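Local coordinates for protein Apc35852 (Geobacillus stearothermophilus, PDB 1U9C) that is of unknown function but, as a member of the DJ-1/PfpI family, may act as a chaperone or cysteine protease like some of its relatives, at residues 9-14 / 48-53; 24-29 / 55-60; 31-36 / 67-72. All coordinates share one frame; numbering follows the deposited sequence.

Contact 1: 9-14 / 48-53; sequences LMVVTN and ASIQGG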
ATOM      1  N   LEU A   9       8.817  -1.775  -6.591  1.00 19.45           N
ATOM      2  CA  LEU A   9       7.775  -2.791  -6.769  1.00 20.05           C
ATOM      3  C   LEU A   9       6.466  -2.222  -6.220  1.00 19.34           C
ATOM      4  O   LEU A   9       6.405  -1.850  -5.051  1.00 20.79           O
ATOM      5  CB  LEU A   9       8.136  -4.057  -5.991  1.00 19.89           C
ATOM      6  CG  LEU A   9       7.083  -5.160  -5.987  1.00 20.42           C
ATOM      7  CD1 LEU A   9       6.859  -5.717  -7.376  1.00 20.01           C
ATOM      8  CD2 LEU A   9       7.496  -6.243  -4.999  1.00 21.10           C
ATOM      9  N   MET A  10       5.424  -2.151  -7.041  1.00 19.68           N
ATOM     10  CA  MET A  10       4.098  -1.740  -6.558  1.00 19.22           C
ATOM     11  C   MET A  10       3.161  -2.918  -6.530  1.00 20.76           C
ATOM     12  O   MET A  10       3.196  -3.686  -7.514  1.00 21.02           O
ATOM     13  CB  MET A  10       3.528  -0.641  -7.447  1.00 20.45           C
ATOM     14  CG  MET A  10       4.425   0.613  -7.463  1.00 19.75           C
ATOM     15  SD  MET A  10       3.707   2.033  -8.338  1.00 21.56           S
ATOM     16  CE  MET A  10       2.504   2.587  -7.142  1.00 23.84           C
ATOM     17  N   VAL A  11       2.430  -3.118  -5.439  1.00 19.69           N
ATOM     18  CA  VAL A  11       1.553  -4.288  -5.341  1.00 19.65           C
ATOM     19  C   VAL A  11       0.169  -3.814  -4.974  1.00 18.40           C
ATOM     20  O   VAL A  11      -0.036  -3.119  -3.991  1.00 19.23           O
ATOM     21  CB  VAL A  11       2.066  -5.290  -4.294  1.00 20.67           C
ATOM     22  CG1 VAL A  11       1.211  -6.552  -4.337  1.00 21.49           C
ATOM     23  CG2 VAL A  11       3.516  -5.666  -4.506  1.00 21.05           C
ATOM     24  N   VAL A  12      -0.817  -4.209  -5.794  1.00 18.75           N
ATOM     25  CA  VAL A  12      -2.201  -3.839  -5.591  1.00 19.41           C
ATOM     26  C   VAL A  12      -3.119  -5.073  -5.444  1.00 18.80           C
ATOM     27  O   VAL A  12      -2.817  -6.192  -5.812  1.00 19.19           O
ATOM     28  CB  VAL A  12      -2.714  -2.919  -6.733  1.00 19.31           C
ATOM     29  CG1 VAL A  12      -1.864  -1.680  -6.801  1.00 19.93           C
ATOM     30  CG2 VAL A  12      -2.739  -3.657  -8.095  1.00 20.57           C
ATOM     31  N   THR A  13      -4.299  -4.777  -4.870  1.00 18.78           N
ATOM     32  CA  THR A  13      -5.370  -5.778  -4.655  1.00 18.72           C
ATOM     33  C   THR A  13      -6.037  -6.182  -5.953  1.00 19.61           C
ATOM     34  O   THR A  13      -6.007  -5.483  -6.969  1.00 20.89           O
ATOM     35  CB  THR A  13      -6.401  -5.164  -3.684  1.00 18.80           C
ATOM     36  OG1 THR A  13      -7.393  -6.146  -3.302  1.00 19.57           O
ATOM     37  CG2 THR A  13      -7.185  -4.028  -4.294  1.00 20.77           C
ATOM     38  N   ASN A  14      -6.650  -7.365  -5.919  1.00 18.60           N
ATOM     39  CA  ASN A  14      -7.561  -7.820  -6.935  1.00 19.39           C
ATOM     40  C   ASN A  14      -8.953  -8.142  -6.361  1.00 19.83           C
ATOM     41  O   ASN A  14      -9.775  -8.707  -7.080  1.00 21.41           O
ATOM     42  CB  ASN A  14      -7.072  -9.076  -7.648  1.00 19.81           C
ATOM     43  CG  ASN A  14      -5.695  -8.920  -8.224  1.00 20.38           C
ATOM     44  OD1 ASN A  14      -4.729  -9.093  -7.520  1.00 20.48           O
ATOM     45  ND2 ASN A  14      -5.589  -8.587  -9.533  1.00 20.90           N
ATOM     46  N   ALA A  48       2.670  -5.054  -9.965  1.00 19.84           N
ATOM     47  CA  ALA A  48       2.156  -6.351  -9.614  1.00 20.54           C
ATOM     48  C   ALA A  48       0.823  -6.269  -8.888  1.00 19.99           C
ATOM     49  O   ALA A  48       0.460  -5.255  -8.285  1.00 20.90           O
ATOM     50  CB  ALA A  48       3.169  -7.139  -8.781  1.00 21.56           C
ATOM     51  N   SER A  49       0.110  -7.367  -8.940  1.00 19.44           N
ATOM     52  CA  SER A  49      -1.071  -7.561  -8.097  1.00 19.15           C
ATOM     53  C   SER A  49      -1.021  -8.959  -7.528  1.00 19.73           C
ATOM     54  O   SER A  49      -0.237  -9.810  -7.924  1.00 19.73           O
ATOM     55  CB  SER A  49      -2.353  -7.231  -8.836  1.00 19.64           C
ATOM     56  OG  SER A  49      -2.578  -8.195  -9.885  1.00 19.49           O
ATOM     57  N   ILE A  50      -1.895  -9.231  -6.566  1.00 19.22           N
ATOM     58  CA  ILE A  50      -1.949 -10.562  -5.987  1.00 19.85           C
ATOM     59  C   ILE A  50      -2.172 -11.611  -7.089  1.00 19.89           C
ATOM     60  O   ILE A  50      -1.516 -12.688  -7.096  1.00 20.69           O
ATOM     61  CB  ILE A  50      -3.040 -10.577  -4.906  1.00 20.17           C
ATOM     62  CG1 ILE A  50      -2.743  -9.635  -3.752  1.00 20.28           C
ATOM     63  CG2 ILE A  50      -3.298 -12.049  -4.452  1.00 20.48           C
ATOM     64  CD1 ILE A  50      -1.447  -9.858  -3.023  1.00 21.92           C
ATOM     65  N   GLN A  51      -3.113 -11.364  -8.000  1.00 20.29           N
ATOM     66  CA  GLN A  51      -3.458 -12.323  -9.042  1.00 20.53           C
ATOM     67  C   GLN A  51      -2.849 -12.148 -10.392  1.00 21.39           C
ATOM     68  O   GLN A  51      -2.869 -13.090 -11.190  1.00 21.02           O
ATOM     69  CB  GLN A  51      -4.964 -12.327  -9.257  1.00 21.98           C
ATOM     70  CG  GLN A  51      -5.758 -12.645  -7.984  1.00 21.41           C
ATOM     71  CD  GLN A  51      -5.661 -14.050  -7.589  1.00 24.27           C
ATOM     72  OE1 GLN A  51      -4.603 -14.503  -7.088  1.00 24.10           O
ATOM     73  NE2 GLN A  51      -6.758 -14.791  -7.792  1.00 25.58           N
ATOM     74  N   GLY A  52      -2.300 -10.978 -10.654  1.00 19.88           N
ATOM     75  CA  GLY A  52      -1.928 -10.591 -11.984  1.00 19.86           C
ATOM     76  C   GLY A  52      -3.146 -10.198 -12.781  1.00 20.18           C
ATOM     77  O   GLY A  52      -4.291 -10.353 -12.341  1.00 21.87           O
ATOM     78  N   GLY A  53      -2.922  -9.726 -13.996  1.00 20.23           N
ATOM     79  CA  GLY A  53      -4.034  -9.368 -14.848  1.00 20.16           C
ATOM     80  C   GLY A  53      -4.663  -8.031 -14.585  1.00 19.32           C
ATOM     81  O   GLY A  53      -4.022  -7.110 -14.053  1.00 20.22           O
TER

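Contact 2: 24-29 / 55-60; sequences TGLWLE and VPLDPR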
ATOM      1  N   THR A  24     -15.708  -3.444  -3.998  1.00 23.72           N
ATOM      2  CA  THR A  24     -14.508  -2.647  -3.873  1.00 21.93           C
ATOM      3  C   THR A  24     -13.477  -3.037  -4.913  1.00 21.76           C
ATOM      4  O   THR A  24     -13.745  -3.575  -5.979  1.00 23.22           O
ATOM      5  CB  THR A  24     -14.062  -2.757  -2.445  1.00 21.93           C
ATOM      6  OG1 THR A  24     -12.983  -1.884  -2.148  1.00 23.63           O
ATOM      7  CG2 THR A  24     -13.678  -4.187  -2.027  1.00 23.63           C
ATOM      8  N   GLY A  25     -12.245  -2.652  -4.610  1.00 20.30           N
ATOM      9  CA  GLY A  25     -11.043  -2.896  -5.443  1.00 20.58           C
ATOM     10  C   GLY A  25      -9.934  -1.957  -5.007  1.00 19.28           C
ATOM     11  O   GLY A  25      -9.894  -1.571  -3.894  1.00 19.75           O
ATOM     12  N   LEU A  26      -9.030  -1.676  -5.931  1.00 19.61           N
ATOM     13  CA  LEU A  26      -7.949  -0.705  -5.731  1.00 19.45           C
ATOM     14  C   LEU A  26      -8.499   0.688  -5.746  1.00 19.54           C
ATOM     15  O   LEU A  26      -9.366   1.039  -6.563  1.00 20.07           O
ATOM     16  CB  LEU A  26      -6.973  -0.850  -6.897  1.00 19.39           C
ATOM     17  CG  LEU A  26      -5.984   0.297  -7.088  1.00 19.75           C
ATOM     18  CD1 LEU A  26      -4.997   0.456  -5.973  1.00 20.20           C
ATOM     19  CD2 LEU A  26      -5.267   0.068  -8.426  1.00 20.42           C
ATOM     20  N   TRP A  27      -8.041   1.531  -4.817  1.00 20.13           N
ATOM     21  CA  TRP A  27      -8.360   2.940  -4.863  1.00 20.51           C
ATOM     22  C   TRP A  27      -7.414   3.609  -5.868  1.00 19.63           C
ATOM     23  O   TRP A  27      -6.235   3.776  -5.575  1.00 20.08           O
ATOM     24  CB  TRP A  27      -8.206   3.630  -3.491  1.00 21.23           C
ATOM     25  CG  TRP A  27      -8.886   4.924  -3.458  1.00 21.79           C
ATOM     26  CD1 TRP A  27      -8.375   6.141  -3.849  1.00 22.49           C
ATOM     27  CD2 TRP A  27     -10.253   5.148  -3.140  1.00 21.87           C
ATOM     28  NE1 TRP A  27      -9.355   7.113  -3.749  1.00 23.44           N
ATOM     29  CE2 TRP A  27     -10.506   6.511  -3.330  1.00 22.66           C
ATOM     30  CE3 TRP A  27     -11.288   4.315  -2.701  1.00 23.05           C
ATOM     31  CZ2 TRP A  27     -11.751   7.058  -3.095  1.00 24.25           C
ATOM     32  CZ3 TRP A  27     -12.529   4.875  -2.477  1.00 25.36           C
ATOM     33  CH2 TRP A  27     -12.742   6.193  -2.667  1.00 24.48           C
ATOM     34  N   LEU A  28      -7.933   3.943  -7.025  1.00 19.42           N
ATOM     35  CA  LEU A  28      -7.115   4.318  -8.173  1.00 19.31           C
ATOM     36  C   LEU A  28      -6.022   5.331  -7.869  1.00 20.54           C
ATOM     37  O   LEU A  28      -4.839   5.110  -8.208  1.00 20.43           O
ATOM     38  CB  LEU A  28      -8.009   4.741  -9.340  1.00 21.37           C
ATOM     39  CG  LEU A  28      -7.231   5.186 -10.566  1.00 20.94           C
ATOM     40  CD1 LEU A  28      -6.296   4.127 -11.154  1.00 22.75           C
ATOM     41  CD2 LEU A  28      -8.260   5.648 -11.599  1.00 21.85           C
ATOM     42  N   GLU A  29      -6.342   6.432  -7.211  1.00 20.51           N
ATOM     43  CA  GLU A  29      -5.374   7.491  -7.023  1.00 20.27           C
ATOM     44  C   GLU A  29      -4.158   6.995  -6.269  1.00 20.22           C
ATOM     45  O   GLU A  29      -3.050   7.534  -6.422  1.00 21.04           O
ATOM     46  CB  GLU A  29      -6.028   8.691  -6.254  1.00 21.46           C
ATOM     47  CG  GLU A  29      -5.068   9.798  -5.843  1.00 24.71           C
ATOM     48  CD  GLU A  29      -5.687  10.934  -5.087  1.00 27.48           C
ATOM     49  OE1 GLU A  29      -6.843  10.840  -4.612  1.00 33.14           O
ATOM     50  OE2 GLU A  29      -4.927  11.928  -4.949  1.00 32.62           O
ATOM     51  N   VAL A  55      -6.702  -5.276 -12.881  1.00 20.42           N
ATOM     52  CA  VAL A  55      -7.020  -4.953 -11.514  1.00 19.97           C
ATOM     53  C   VAL A  55      -8.358  -4.255 -11.433  1.00 19.78           C
ATOM     54  O   VAL A  55      -8.612  -3.270 -12.144  1.00 21.11           O
ATOM     55  CB  VAL A  55      -5.924  -4.097 -10.994  1.00 19.72           C
ATOM     56  CG1 VAL A  55      -6.280  -3.447  -9.700  1.00 19.88           C
ATOM     57  CG2 VAL A  55      -4.660  -4.920 -10.839  1.00 21.62           C
ATOM     58  N   PRO A  56      -9.254  -4.667 -10.557  1.00 19.76           N
ATOM     59  CA  PRO A  56     -10.535  -3.988 -10.385  1.00 20.00           C
ATOM     60  C   PRO A  56     -10.360  -2.726  -9.561  1.00 21.18           C
ATOM     61  O   PRO A  56      -9.577  -2.694  -8.610  1.00 21.35           O
ATOM     62  CB  PRO A  56     -11.362  -5.014  -9.582  1.00 21.14           C
ATOM     63  CG  PRO A  56     -10.331  -5.721  -8.742  1.00 22.17           C
ATOM     64  CD  PRO A  56      -9.083  -5.813  -9.638  1.00 21.18           C
ATOM     65  N   LEU A  57     -11.096  -1.682  -9.917  1.00 20.34           N
ATOM     66  CA  LEU A  57     -10.996  -0.436  -9.217  1.00 20.87           C
ATOM     67  C   LEU A  57     -12.224  -0.258  -8.317  1.00 21.06           C
ATOM     68  O   LEU A  57     -13.349  -0.573  -8.728  1.00 22.18           O
ATOM     69  CB  LEU A  57     -10.935   0.717 -10.239  1.00 21.92           C
ATOM     70  CG  LEU A  57      -9.755   0.591 -11.231  1.00 23.58           C
ATOM     71  CD1 LEU A  57      -9.721   1.770 -12.267  1.00 25.93           C
ATOM     72  CD2 LEU A  57      -8.425   0.481 -10.436  1.00 24.69           C
ATOM     73  N   ASP A  58     -12.011   0.280  -7.148  1.00 21.64           N
ATOM     74  CA  ASP A  58     -13.126   0.628  -6.256  1.00 22.71           C
ATOM     75  C   ASP A  58     -13.969   1.613  -7.016  1.00 22.75           C
ATOM     76  O   ASP A  58     -13.450   2.632  -7.491  1.00 21.53           O
ATOM     77  CB  ASP A  58     -12.650   1.204  -4.971  1.00 22.74           C
ATOM     78  CG  ASP A  58     -13.757   1.396  -3.962  1.00 23.90           C
ATOM     79  OD1 ASP A  58     -14.730   2.103  -4.267  1.00 25.37           O
ATOM     80  OD2 ASP A  58     -13.755   0.754  -2.857  1.00 28.39           O
ATOM     81  N   PRO A  59     -15.278   1.411  -7.137  1.00 23.95           N
ATOM     82  CA  PRO A  59     -16.100   2.316  -7.906  1.00 24.29           C
ATOM     83  C   PRO A  59     -16.144   3.714  -7.375  1.00 24.01           C
ATOM     84  O   PRO A  59     -16.356   4.628  -8.165  1.00 25.67           O
ATOM     85  CB  PRO A  59     -17.477   1.665  -7.860  1.00 24.38           C
ATOM     86  CG  PRO A  59     -17.375   0.434  -7.137  1.00 28.27           C
ATOM     87  CD  PRO A  59     -16.042   0.256  -6.641  1.00 24.08           C
ATOM     88  N   ARG A  60     -15.905   3.936  -6.099  1.00 23.05           N
ATOM     89  CA  ARG A  60     -15.908   5.304  -5.589  1.00 22.38           C
ATOM     90  C   ARG A  60     -14.635   6.072  -5.978  1.00 22.51           C
ATOM     91  O   ARG A  60     -14.505   7.257  -5.722  1.00 22.74           O
ATOM     92  CB  ARG A  60     -16.100   5.303  -4.051  1.00 23.96           C
ATOM     93  CG  ARG A  60     -17.492   4.838  -3.623  1.00 25.49           C
ATOM     94  CD  ARG A  60     -18.569   5.871  -3.901  1.00 28.18           C
ATOM     95  NE  ARG A  60     -18.358   7.184  -3.270  1.00 28.57           N
ATOM     96  CZ  ARG A  60     -18.671   7.496  -2.007  1.00 30.13           C
ATOM     97  NH1 ARG A  60     -19.259   6.613  -1.199  1.00 31.50           N
ATOM     98  NH2 ARG A  60     -18.412   8.708  -1.555  1.00 29.73           N
TER
HETATM   99  O   HOH W   1     -14.742  -3.073  -8.347  1.00 31.63           O

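Contact 3: 31-36 / 67-72; sequences FAVPYL and PSWAEA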
ATOM      1  N   PHE A  31      -2.590   4.283  -6.373  1.00 19.79           N
ATOM      2  CA  PHE A  31      -1.647   3.722  -7.344  1.00 19.99           C
ATOM      3  C   PHE A  31      -1.159   4.794  -8.321  1.00 19.42           C
ATOM      4  O   PHE A  31       0.039   4.938  -8.532  1.00 19.76           O
ATOM      5  CB  PHE A  31      -2.291   2.581  -8.135  1.00 19.38           C
ATOM      6  CG  PHE A  31      -1.416   2.053  -9.207  1.00 19.34           C
ATOM      7  CD1 PHE A  31      -0.366   1.202  -8.922  1.00 19.83           C
ATOM      8  CD2 PHE A  31      -1.551   2.475 -10.529  1.00 19.83           C
ATOM      9  CE1 PHE A  31       0.482   0.763  -9.926  1.00 20.77           C
ATOM     10  CE2 PHE A  31      -0.731   2.028 -11.513  1.00 21.45           C
ATOM     11  CZ  PHE A  31       0.285   1.186 -11.219  1.00 20.66           C
ATOM     12  N   ALA A  32      -2.094   5.516  -8.923  1.00 19.11           N
ATOM     13  CA  ALA A  32      -1.747   6.351 -10.069  1.00 19.35           C
ATOM     14  C   ALA A  32      -0.828   7.514  -9.685  1.00 20.62           C
ATOM     15  O   ALA A  32       0.133   7.813 -10.397  1.00 20.78           O
ATOM     16  CB  ALA A  32      -2.999   6.896 -10.757  1.00 20.18           C
ATOM     17  N   VAL A  33      -1.087   8.205  -8.577  1.00 20.08           N
ATOM     18  CA  VAL A  33      -0.265   9.352  -8.237  1.00 20.48           C
ATOM     19  C   VAL A  33       1.173   8.891  -7.892  1.00 21.33           C
ATOM     20  O   VAL A  33       2.143   9.435  -8.414  1.00 21.84           O
ATOM     21  CB  VAL A  33      -0.940  10.158  -7.146  1.00 20.45           C
ATOM     22  CG1 VAL A  33       0.054  11.021  -6.379  1.00 23.59           C
ATOM     23  CG2 VAL A  33      -2.100  10.980  -7.739  1.00 23.07           C
ATOM     24  N   PRO A  34       1.360   7.896  -7.032  1.00 20.36           N
ATOM     25  CA  PRO A  34       2.701   7.370  -6.810  1.00 20.46           C
ATOM     26  C   PRO A  34       3.385   6.854  -8.074  1.00 20.13           C
ATOM     27  O   PRO A  34       4.590   7.094  -8.254  1.00 20.54           O
ATOM     28  CB  PRO A  34       2.481   6.299  -5.724  1.00 21.21           C
ATOM     29  CG  PRO A  34       1.283   6.826  -4.992  1.00 20.80           C
ATOM     30  CD  PRO A  34       0.393   7.308  -6.094  1.00 21.44           C
ATOM     31  N   TYR A  35       2.657   6.111  -8.885  1.00 20.90           N
ATOM     32  CA  TYR A  35       3.239   5.567 -10.127  1.00 21.19           C
ATOM     33  C   TYR A  35       3.809   6.734 -10.963  1.00 22.89           C
ATOM     34  O   TYR A  35       4.963   6.643 -11.415  1.00 21.96           O
ATOM     35  CB  TYR A  35       2.137   4.832 -10.906  1.00 21.95           C
ATOM     36  CG  TYR A  35       2.588   4.219 -12.238  1.00 20.99           C
ATOM     37  CD1 TYR A  35       3.180   3.011 -12.258  1.00 23.45           C
ATOM     38  CD2 TYR A  35       2.388   4.868 -13.428  1.00 25.12           C
ATOM     39  CE1 TYR A  35       3.585   2.435 -13.447  1.00 25.38           C
ATOM     40  CE2 TYR A  35       2.792   4.258 -14.635  1.00 25.71           C
ATOM     41  CZ  TYR A  35       3.358   3.052 -14.590  1.00 26.29           C
ATOM     42  OH  TYR A  35       3.761   2.451 -15.794  1.00 32.85           O
ATOM     43  N   LEU A  36       3.050   7.793 -11.121  1.00 21.41           N
ATOM     44  CA  LEU A  36       3.500   8.926 -11.938  1.00 22.08           C
ATOM     45  C   LEU A  36       4.725   9.578 -11.278  1.00 22.53           C
ATOM     46  O   LEU A  36       5.693   9.945 -11.978  1.00 22.39           O
ATOM     47  CB  LEU A  36       2.360   9.963 -12.096  1.00 23.66           C
ATOM     48  CG  LEU A  36       2.629  11.277 -12.829  1.00 27.11           C
ATOM     49  CD1 LEU A  36       2.980  10.956 -14.262  1.00 30.22           C
ATOM     50  CD2 LEU A  36       1.483  12.269 -12.763  1.00 27.82           C
ATOM     51  N   PRO A  67      -6.049  13.546 -16.213  1.00 20.03           N
ATOM     52  CA  PRO A  67      -5.459  13.221 -17.508  1.00 21.06           C
ATOM     53  C   PRO A  67      -4.053  12.681 -17.464  1.00 22.17           C
ATOM     54  O   PRO A  67      -3.705  11.823 -18.250  1.00 22.50           O
ATOM     55  CB  PRO A  67      -5.490  14.541 -18.217  1.00 21.04           C
ATOM     56  CG  PRO A  67      -6.669  15.271 -17.581  1.00 20.81           C
ATOM     57  CD  PRO A  67      -6.682  14.877 -16.182  1.00 19.51           C
ATOM     58  N   SER A  68      -3.301  13.021 -16.442  1.00 21.30           N
ATOM     59  CA  SER A  68      -1.952  12.528 -16.291  1.00 21.08           C
ATOM     60  C   SER A  68      -1.901  11.044 -16.004  1.00 20.52           C
ATOM     61  O   SER A  68      -0.822  10.443 -16.096  1.00 21.37           O
ATOM     62  CB  SER A  68      -1.214  13.331 -15.209  1.00 22.65           C
ATOM     63  OG  SER A  68      -1.795  13.055 -13.955  1.00 24.12           O
ATOM     64  N   TRP A  69      -2.976  10.419 -15.540  1.00 19.38           N
ATOM     65  CA  TRP A  69      -3.011   9.006 -15.143  1.00 19.32           C
ATOM     66  C   TRP A  69      -3.169   7.962 -16.252  1.00 18.98           C
ATOM     67  O   TRP A  69      -3.267   6.761 -15.987  1.00 20.71           O
ATOM     68  CB  TRP A  69      -4.157   8.774 -14.135  1.00 19.37           C
ATOM     69  CG  TRP A  69      -4.076   9.621 -12.927  1.00 20.56           C
ATOM     70  CD1 TRP A  69      -3.075  10.432 -12.532  1.00 21.72           C
ATOM     71  CD2 TRP A  69      -5.054   9.638 -11.893  1.00 21.43           C
ATOM     72  NE1 TRP A  69      -3.379  11.014 -11.316  1.00 24.02           N
ATOM     73  CE2 TRP A  69      -4.598  10.541 -10.925  1.00 20.91           C
ATOM     74  CE3 TRP A  69      -6.295   9.019 -11.717  1.00 20.81           C
ATOM     75  CZ2 TRP A  69      -5.370  10.840  -9.772  1.00 22.26           C
ATOM     76  CZ3 TRP A  69      -7.006   9.301 -10.533  1.00 22.16           C
ATOM     77  CH2 TRP A  69      -6.523  10.188  -9.632  1.00 21.92           C
ATOM     78  N   ALA A  70      -3.144   8.410 -17.500  1.00 19.95           N
ATOM     79  CA  ALA A  70      -3.410   7.517 -18.621  1.00 19.72           C
ATOM     80  C   ALA A  70      -2.491   6.270 -18.592  1.00 18.90           C
ATOM     81  O   ALA A  70      -2.953   5.147 -18.739  1.00 20.66           O
ATOM     82  CB  ALA A  70      -3.212   8.223 -19.925  1.00 21.01           C
ATOM     83  N   GLU A  71      -1.193   6.473 -18.430  1.00 18.76           N
ATOM     84  CA  GLU A  71      -0.291   5.340 -18.441  1.00 19.25           C
ATOM     85  C   GLU A  71      -0.459   4.442 -17.209  1.00 19.52           C
ATOM     86  O   GLU A  71      -0.349   3.217 -17.256  1.00 20.33           O
ATOM     87  CB  GLU A  71       1.154   5.827 -18.536  1.00 19.44           C
ATOM     88  CG  GLU A  71       1.481   6.374 -19.905  1.00 21.75           C
ATOM     89  CD  GLU A  71       2.681   7.276 -19.824  1.00 26.24           C
ATOM     90  OE1 GLU A  71       2.560   8.501 -19.455  1.00 30.20           O
ATOM     91  OE2 GLU A  71       3.745   6.726 -20.114  1.00 35.15           O
ATOM     92  N   ALA A  72      -0.724   5.025 -16.049  1.00 19.70           N
ATOM     93  CA  ALA A  72      -1.022   4.233 -14.846  1.00 20.02           C
ATOM     94  C   ALA A  72      -2.230   3.366 -15.024  1.00 20.25           C
ATOM     95  O   ALA A  72      -2.206   2.179 -14.674  1.00 20.38           O
ATOM     96  CB  ALA A  72      -1.212   5.176 -13.705  1.00 21.20           C
TER

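Contact 1: 9-14 / 48-53
Ala-48 sits between two bonds to strand 9-12: its N reaches Met-10 O at 2.9 Å, and its O takes Val-12 N at 3.0 Å. Ile-50 N then bonds Val-12 O, a longer link at 3.3 Å, and the two chains run parallel with Val-11 facing Ala-48 and Val-12 facing Ser-49. This end is closely packed and buried. The CB of Ala-48 meets Leu-9 CD1, while on the other face of the sheet Val-12 CG2 rests on Ser-49 CB at 3.7 Å.

Past the strands the contact opens toward solvent and passes to one side chain, Asn-14. With CG anti to the carbonyl carbon (chi1 -54°), its amide swings over the turn at 49-52. OD1 receives Gln-51 N at 2.8 Å, the donor standing above the carbonyl plane, while ND2 gives a hydrogen in the amide plane to Ser-49 OG at 3.1 Å. Two bonds thus fix the rotation of the amide. Ser-49 OG also bonds Thr-79 OG1, and the exposed Gln-51 lays CB and CG against the Asn-14 amide before its end turns away. Parallel neighbours of this kind, strands 7-12 and 44-49, belong to the central sheet of the DJ-1/PfpI fold.

Contact 2: 24-29 / 55-60
Val-55 meets Leu-26 first, its CG1 lying 3.9 Å from Leu-26 CD2. The carbonyl of Pro-56 comes next and accepts Leu-26 N at 2.9 Å; the same oxygen lies 3.5 Å from the CA of Gly-25, a CA-H...O contact. The side chain of Leu-57 lies beside that of Leu-26, pointing the same way, and its two methyls divide the work: CD2 packs on Leu-26 CD2 at 3.8 Å and CD1 reaches Leu-28 CD2. A water ties Leu-57 O to Thr-24 O.

Asp-58 is gripped from several sides. Its N bonds Leu-26 O at 2.8 Å, closing a single backbone bridge round Leu-57. With CG anti to N (chi1 -172°), the carboxylate turns to Thr-24, whose OG1 donates to OD2 at 2.8 Å on the anti side and 30° out of the carboxylate plane. OD1 meanwhile takes Arg-60 N on its anti lone pair, making an Asx turn. Arg-60 ends the walk, its CB 3.7 Å from Trp-27 CH2.

Ser-61 OG bonds both Asp-58 O and Leu-28 N, linking this loop to the start of helix 28-40. On the sheet side, Leu-26 and Val-55 both touch Val-12 of strand 7-12.

Contact 3: 31-36 / 67-72
Trp-69 and Ala-32 are brought together by the tryptophan's torsions: chi1 of -57° sets CG anti to the carbonyl carbon, and chi2 of -9° turns the indole so that one broad face meets helix 28-40. On that helix Phe-31, Tyr-35 and Leu-36 all carry CG anti to the backbone N; at Tyr-35 (chi1 179°) this brings CD2 to Ala-72 CB.

The methyl of Ala-32 settles over the five-membered ring of Trp-69 as a CH-pi contact, with CB 3.7 Å from the ring centroid and nearly above it. Val-33 adds a second touch from an oblique direction, CG2 lying 3.8 Å from Trp-69 NE1 and about as far from CZ2. Two successive residues of the helix thus meet the same indole, Ala-32 over a face and Val-33 obliquely.

Ala-72 fills the other half of the contact. Its CB packs 3.9 Å from Ala-32 CB and 3.6 Å from Tyr-35 CD2, and Phe-31 brings CE2 to within 3.9 Å of it as well. The same phenylalanine atom approaches Ala-72 O at 3.5 Å, with the oxygen at the ring edge near its plane. Within the helix, Tyr-35 CB lies over one face of the Phe-31 ring, toward its rim. Toward the surface, Leu-36 sets CD2 against the Ser-68 hydroxyl, OG being 3.6 Å away.

No hydrogen bond crosses between the segments; apolar packing and the CH-pi contact hold them together. Trp-69 stands at the N-cap position of helix 70-75 and also touches Leu-28 and Glu-29, a turn earlier on helix 28-40. On the sheet side, Phe-31 and Tyr-35 reach Met-10 of strand 7-12 and Val-47 of strand 44-49, so helix 28-40 lies on the sheet while the start of helix 70-75 packs against its flank.

How the contacts relate
Contact 1 lies in the sheet, joining neighbouring strands 7-12 and 44-49. Contact 2, about 12 Å away between centres, lies beyond the strand ends and joins the loop leading into helix 28-40 to the loop after strand 44-49. Contact 3 lies over one face, at the flank of helix 28-40, about 16 Å from contact 1 and 14 Å from contact 2. That helix serves contacts 2 and 3. Along the chain all three first segments precede all three second segments, in the same order, so the contacts interlock. Met-10 CE and Val-12 CG1 touch Phe-31, Thr-13 packs on Gly-25 and Leu-26, and Leu-28 meets Trp-69, joining them into one packed region of the DJ-1/PfpI fold.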